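Local atomic coordinates of BDI-0842-like domain-containing protein (Parabacteroides distasonis, PDB entry 4JM1), a protein that is of unknown function but adopts an alpha/beta fold resembling the prodomain of alpha-lytic protease. Residues A[4-9]-A[17-22]; A[26-31]-A[67-72]. One frame throughout, in Å; residues are numbered along the deposited sequence. Where two conformers were deposited one is given.

Interaction 1 (A[4-9]-A[17-22])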
loop_
_atom_site.group_PDB
_atom_site.type_symbol
_atom_site.label_atom_id
_atom_site.label_comp_id
_atom_site.label_asym_id
_atom_site.label_seq_id
_atom_site.Cartn_x
_atom_site.Cartn_y
_atom_site.Cartn_z
ATOM N N LYS A 4 0.017 3.655 -12.993
ATOM C CA LYS A 4 -1.354 3.558 -13.483
ATOM C C LYS A 4 -2.265 2.890 -12.461
ATOM O O LYS A 4 -3.400 3.344 -12.233
ATOM C CB LYS A 4 -1.418 2.865 -14.840
ATOM C CG LYS A 4 -0.739 3.800 -15.900
ATOM C CD LYS A 4 -0.774 3.361 -17.322
ATOM C CE LYS A 4 -0.133 4.484 -18.185
ATOM N NZ LYS A 4 -0.028 4.115 -19.619
ATOM N N TYR A 5 -1.757 1.837 -11.833
ATOM C CA TYR A 5 -2.523 1.178 -10.768
ATOM C C TYR A 5 -2.771 2.112 -9.582
ATOM O O TYR A 5 -3.907 2.248 -9.128
ATOM C CB TYR A 5 -1.838 -0.127 -10.328
ATOM C CG TYR A 5 -2.582 -0.841 -9.224
ATOM C CD1 TYR A 5 -3.824 -1.409 -9.440
ATOM C CD2 TYR A 5 -2.067 -0.899 -7.930
ATOM C CE1 TYR A 5 -4.528 -2.025 -8.412
ATOM C CE2 TYR A 5 -2.762 -1.525 -6.916
ATOM C CZ TYR A 5 -3.997 -2.053 -7.137
ATOM O OH TYR A 5 -4.687 -2.668 -6.131
ATOM N N ILE A 6 -1.711 2.776 -9.122
ATOM C CA ILE A 6 -1.843 3.719 -8.010
ATOM C C ILE A 6 -2.889 4.806 -8.361
ATOM O O ILE A 6 -3.738 5.165 -7.533
ATOM C CB ILE A 6 -0.473 4.351 -7.664
ATOM C CG1 ILE A 6 0.389 3.296 -6.952
ATOM C CG2 ILE A 6 -0.643 5.604 -6.756
ATOM C CD1 ILE A 6 1.823 3.701 -6.793
ATOM N N ASP A 7 -2.795 5.327 -9.590
ATOM C CA ASP A 7 -3.739 6.376 -9.999
ATOM C C ASP A 7 -5.184 5.904 -10.133
ATOM O O ASP A 7 -6.109 6.721 -10.158
ATOM C CB ASP A 7 -3.250 7.118 -11.248
ATOM C CG ASP A 7 -1.962 7.906 -11.022
ATOM O OD1 ASP A 7 -1.571 8.114 -9.844
ATOM O OD2 ASP A 7 -1.343 8.316 -12.048
ATOM N N THR A 8 -5.394 4.597 -10.228
ATOM C CA THR A 8 -6.733 4.019 -10.258
ATOM C C THR A 8 -7.296 3.765 -8.860
ATOM O O THR A 8 -8.488 3.936 -8.642
ATOM C CB THR A 8 -6.753 2.772 -11.122
ATOM O OG1 THR A 8 -6.386 3.130 -12.458
ATOM C CG2 THR A 8 -8.133 2.108 -11.164
ATOM N N ILE A 9 -6.456 3.355 -7.922
ATOM C CA ILE A 9 -6.948 3.057 -6.582
ATOM C C ILE A 9 -7.011 4.297 -5.680
ATOM O O ILE A 9 -7.743 4.277 -4.687
ATOM C CB ILE A 9 -6.142 1.924 -5.875
ATOM C CG1 ILE A 9 -4.681 2.316 -5.616
ATOM C CG2 ILE A 9 -6.191 0.616 -6.687
ATOM C CD1 ILE A 9 -3.942 1.322 -4.677
ATOM N N ALA A 17 -1.258 6.157 -2.038
ATOM C CA ALA A 17 -0.414 4.977 -2.199
ATOM C C ALA A 17 0.883 5.348 -2.896
ATOM O O ALA A 17 0.945 6.330 -3.642
ATOM C CB ALA A 17 -1.157 3.856 -2.986
ATOM N N ALA A 18 1.908 4.526 -2.691
ATOM C CA ALA A 18 3.202 4.739 -3.327
ATOM C C ALA A 18 4.023 3.469 -3.299
ATOM O O ALA A 18 3.973 2.716 -2.331
ATOM C CB ALA A 18 3.979 5.848 -2.633
ATOM N N VAL A 19 4.784 3.232 -4.363
ATOM C CA VAL A 19 5.845 2.212 -4.327
ATOM C C VAL A 19 7.112 2.858 -3.793
ATOM O O VAL A 19 7.503 3.956 -4.186
ATOM C CB VAL A 19 6.060 1.566 -5.707
ATOM C CG1 VAL A 19 7.296 0.628 -5.742
ATOM C CG2 VAL A 19 4.807 0.802 -6.143
ATOM N N THR A 20 7.758 2.158 -2.881
ATOM C CA THR A 20 8.947 2.680 -2.220
ATOM C C THR A 20 10.192 2.041 -2.844
ATOM O O THR A 20 10.121 1.014 -3.562
ATOM C CB THR A 20 8.860 2.428 -0.692
ATOM O OG1 THR A 20 8.650 1.034 -0.426
ATOM C CG2 THR A 20 7.724 3.239 -0.063
ATOM N N ASP A 21 11.340 2.661 -2.572
ATOM C CA ASP A 21 12.588 2.222 -3.216
ATOM C C ASP A 21 12.962 0.779 -2.893
ATOM O O ASP A 21 13.593 0.086 -3.696
ATOM C CB ASP A 21 13.761 3.144 -2.834
ATOM C CG ASP A 21 13.651 4.549 -3.447
ATOM O OD1 ASP A 21 12.830 4.771 -4.385
ATOM O OD2 ASP A 21 14.386 5.445 -2.956
ATOM N N ASN A 22 12.537 0.310 -1.727
ATOM C CA ASN A 22 12.833 -1.052 -1.305
ATOM C C ASN A 22 11.840 -2.081 -1.833
ATOM O O ASN A 22 11.905 -3.247 -1.449
ATOM C CB ASN A 22 12.934 -1.122 0.226
ATOM C CG ASN A 22 11.618 -0.831 0.931
ATOM O OD1 ASN A 22 10.607 -0.560 0.296
ATOM N ND2 ASN A 22 11.644 -0.846 2.268
#

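Interaction 2 (A[26-31]-A[67-72])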
loop_
_atom_site.group_PDB
_atom_site.type_symbol
_atom_site.label_atom_id
_atom_site.label_comp_id
_atom_site.label_asym_id
_atom_site.label_seq_id
_atom_site.Cartn_x
_atom_site.Cartn_y
_atom_site.Cartn_z
ATOM N N VAL A 26 2.968 0.655 -0.678
ATOM C CA VAL A 26 2.428 1.170 0.572
ATOM C C VAL A 26 1.099 1.873 0.288
ATOM O O VAL A 26 1.024 2.736 -0.614
ATOM C CB VAL A 26 3.384 2.139 1.260
ATOM C CG1 VAL A 26 2.768 2.664 2.569
ATOM C CG2 VAL A 26 4.755 1.472 1.522
ATOM N N ILE A 27 0.064 1.433 1.003
ATOM C CA ILE A 27 -1.289 1.911 0.815
ATOM C C ILE A 27 -1.813 2.483 2.130
ATOM O O ILE A 27 -1.843 1.782 3.144
ATOM C CB ILE A 27 -2.185 0.788 0.264
ATOM C CG1 ILE A 27 -1.616 0.306 -1.109
ATOM C CG2 ILE A 27 -3.621 1.263 0.129
ATOM C CD1 ILE A 27 -2.276 -0.892 -1.728
ATOM N N ALA A 28 -2.239 3.749 2.076
ATOM C CA ALA A 28 -2.726 4.475 3.250
ATOM C C ALA A 28 -4.255 4.516 3.212
ATOM O O ALA A 28 -4.845 4.965 2.227
ATOM C CB ALA A 28 -2.146 5.889 3.290
ATOM N N ILE A 29 -4.868 4.059 4.303
ATOM C CA ILE A 29 -6.314 4.015 4.473
ATOM C C ILE A 29 -6.748 4.805 5.719
ATOM O O ILE A 29 -5.934 5.124 6.608
ATOM C CB ILE A 29 -6.837 2.538 4.589
ATOM C CG1 ILE A 29 -6.252 1.848 5.831
ATOM C CG2 ILE A 29 -6.512 1.761 3.317
ATOM C CD1 ILE A 29 -7.013 0.600 6.232
ATOM N N ASP A 30 -8.039 5.157 5.755
ATOM C CA ASP A 30 -8.596 5.808 6.933
ATOM C C ASP A 30 -8.952 4.742 7.985
ATOM O O ASP A 30 -10.108 4.341 8.137
ATOM C CB ASP A 30 -9.815 6.653 6.551
ATOM C CG ASP A 30 -10.276 7.558 7.679
ATOM O OD1 ASP A 30 -9.522 7.775 8.662
ATOM O OD2 ASP A 30 -11.420 8.057 7.565
ATOM N N ALA A 31 -7.936 4.272 8.696
ATOM C CA ALA A 31 -8.069 3.118 9.572
ATOM C C ALA A 31 -8.716 3.482 10.903
ATOM O O ALA A 31 -8.398 4.493 11.498
ATOM C CB ALA A 31 -6.701 2.498 9.828
ATOM N N ALA A 67 0.815 8.389 8.735
ATOM C CA ALA A 67 1.897 8.068 7.836
ATOM C C ALA A 67 2.475 9.328 7.199
ATOM O O ALA A 67 1.725 10.269 6.885
ATOM C CB ALA A 67 1.391 7.120 6.760
ATOM N N LYS A 68 3.784 9.311 6.939
ATOM C CA LYS A 68 4.449 10.404 6.222
ATOM C C LYS A 68 5.076 9.890 4.946
ATOM O O LYS A 68 6.042 9.134 4.984
ATOM C CB LYS A 68 5.494 11.054 7.110
ATOM C CG LYS A 68 4.919 11.673 8.382
ATOM N N PHE A 69 4.513 10.295 3.813
ATOM C CA PHE A 69 5.025 9.897 2.502
ATOM C C PHE A 69 6.175 10.834 2.157
ATOM O O PHE A 69 6.028 12.075 2.255
ATOM C CB PHE A 69 3.932 10.015 1.427
ATOM C CG PHE A 69 2.909 8.911 1.482
ATOM C CD1 PHE A 69 1.919 8.915 2.442
ATOM C CD2 PHE A 69 2.935 7.876 0.551
ATOM C CE1 PHE A 69 0.991 7.881 2.524
ATOM C CE2 PHE A 69 2.019 6.832 0.637
ATOM C CZ PHE A 69 1.023 6.862 1.595
ATOM N N GLU A 70 7.297 10.245 1.773
ATOM C CA GLU A 70 8.505 10.955 1.352
ATOM C C GLU A 70 8.942 10.412 -0.005
ATOM O O GLU A 70 8.399 9.435 -0.468
ATOM C CB GLU A 70 9.596 10.716 2.400
ATOM C CG GLU A 70 9.180 11.166 3.797
ATOM C CD GLU A 70 10.202 10.842 4.866
ATOM O OE1 GLU A 70 11.132 10.042 4.606
ATOM O OE2 GLU A 70 10.055 11.389 5.975
ATOM N N GLN A 71 9.959 11.002 -0.624
ATOM C CA GLN A 71 10.473 10.428 -1.867
ATOM C C GLN A 71 11.113 9.064 -1.550
ATOM O O GLN A 71 12.045 8.953 -0.755
ATOM C CB GLN A 71 11.469 11.367 -2.585
ATOM C CG GLN A 71 11.922 10.876 -3.986
ATOM C CD GLN A 71 10.775 10.742 -5.007
ATOM O OE1 GLN A 71 10.499 9.644 -5.503
ATOM N NE2 GLN A 71 10.116 11.857 -5.327
ATOM N N GLY A 72 10.561 8.020 -2.155
ATOM C CA GLY A 72 11.113 6.675 -2.038
ATOM C C GLY A 72 10.823 5.890 -0.766
ATOM O O GLY A 72 11.289 4.778 -0.654
#

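Interaction 1 (A[4-9]-A[17-22])
Ile6 bears on the edge strand with both of its branches. Its CG2, set anti to the backbone N by a chi1 of -73°, meets Ala17, lying 3.6 Å from Ala17 O and 4.2 Å from Ala17 CB. The longer branch runs out extended (chi2 169°) until CD1 lies 3.9 Å from Ala18 CA and equally near Val19 N; the same methyl reaches Val19 CG2 at 4.2 Å. Isoleucine suits this place because its two apolar branches diverge, one methyl packing on Ala17 and the other reaching Ala18 and Val19. One turn on, Ile9 adds a lighter touch, its CD1 4.1 Å from Ala17 CB. The small methyl of Ala17 is thus met by both isoleucines, and having so short a side chain there lets the helix settle against the strand, the two axes 8.5 Å apart. Tyr5 and Ile9 also touch Phe44 of helix 38-50. Replacing Ile6 by an alanine would probably open a gap over Ala17 and Ala18 and leave Val19 CG2 without its neighbour from the helix. The other side of the helix is looser and faces solvent: Lys4, Asp7 and Thr8 are exposed, and Thr8 OG1 turns back to Lys4 O. The arrangement is that of a short N-terminal helix laid nearly antiparallel (168°) to the edge strand of the mixed beta sheet, in an alpha/beta fold like that of the alpha-lytic protease prodomain.

Interaction 2 (A[26-31]-A[67-72])
Apolar packing carries this contact, and its closest approach is between Ala28 and the ring of Phe69. The ring meets the alanine with its edge: Ala28 CB lies in the ring plane, 3.7 Å from Phe69 CZ and 3.8 Å from Phe69 CE1, so the methyl sits against the far rim and not over a face. A chi1 of -76° carries the ring from strand 68-70 across to strand 24-29, placing CG anti to the carbonyl carbon and beside the backbone N. The pairing of sizes makes sense: Val26 CA and Phe69 CA are 9.3 Å apart, and a long flat side chain from one strand spans the interval to a small methyl on the other. Contact with backbone is the second kind, and slighter. Val26, which gives up somewhat less surface than Ala28, brings its O also near the ring plane but further round the rim, 4.4 Å from Phe69 CE2, a grazing approach. Around the pair the setting is again hydrophobic, for Phe69 also touches Val74 and Ala18, while Val26 and Ala28 both rest on Val62. Charge comes in at the end of segment 26-31, where Asp30 forms a salt bridge with Lys65 and centres an inverse gamma turn. The whole is a short beta hairpin, strands 68-70 and 73-75, laid by Phe69 on one face of the four-stranded mixed sheet.

How the interactions relate
Both contacts lean on the four-stranded sheet, at adjacent strands: interaction 1 brings helix 3-9 to edge strand 16-19, and interaction 2 brings strand 68-70 to strand 24-29. The first is a surface contact made by branched aliphatic chains; the second is buried and smaller in area, and depends on an aromatic ring. Neither has hydrogen bonds between its own segments, yet the polar backbone joins one contact to the other: Ala18 O lies 2.8 Å from Val26 N, a probable sheet bond, and Asp21 N 2.9 Å from Gly72 O, probably a bond too. Strand 16-19 meets both elements: Ala17 points to the helix, with Ile9 on it, while Phe69 touches Ala18, whose side chain points away from the helix.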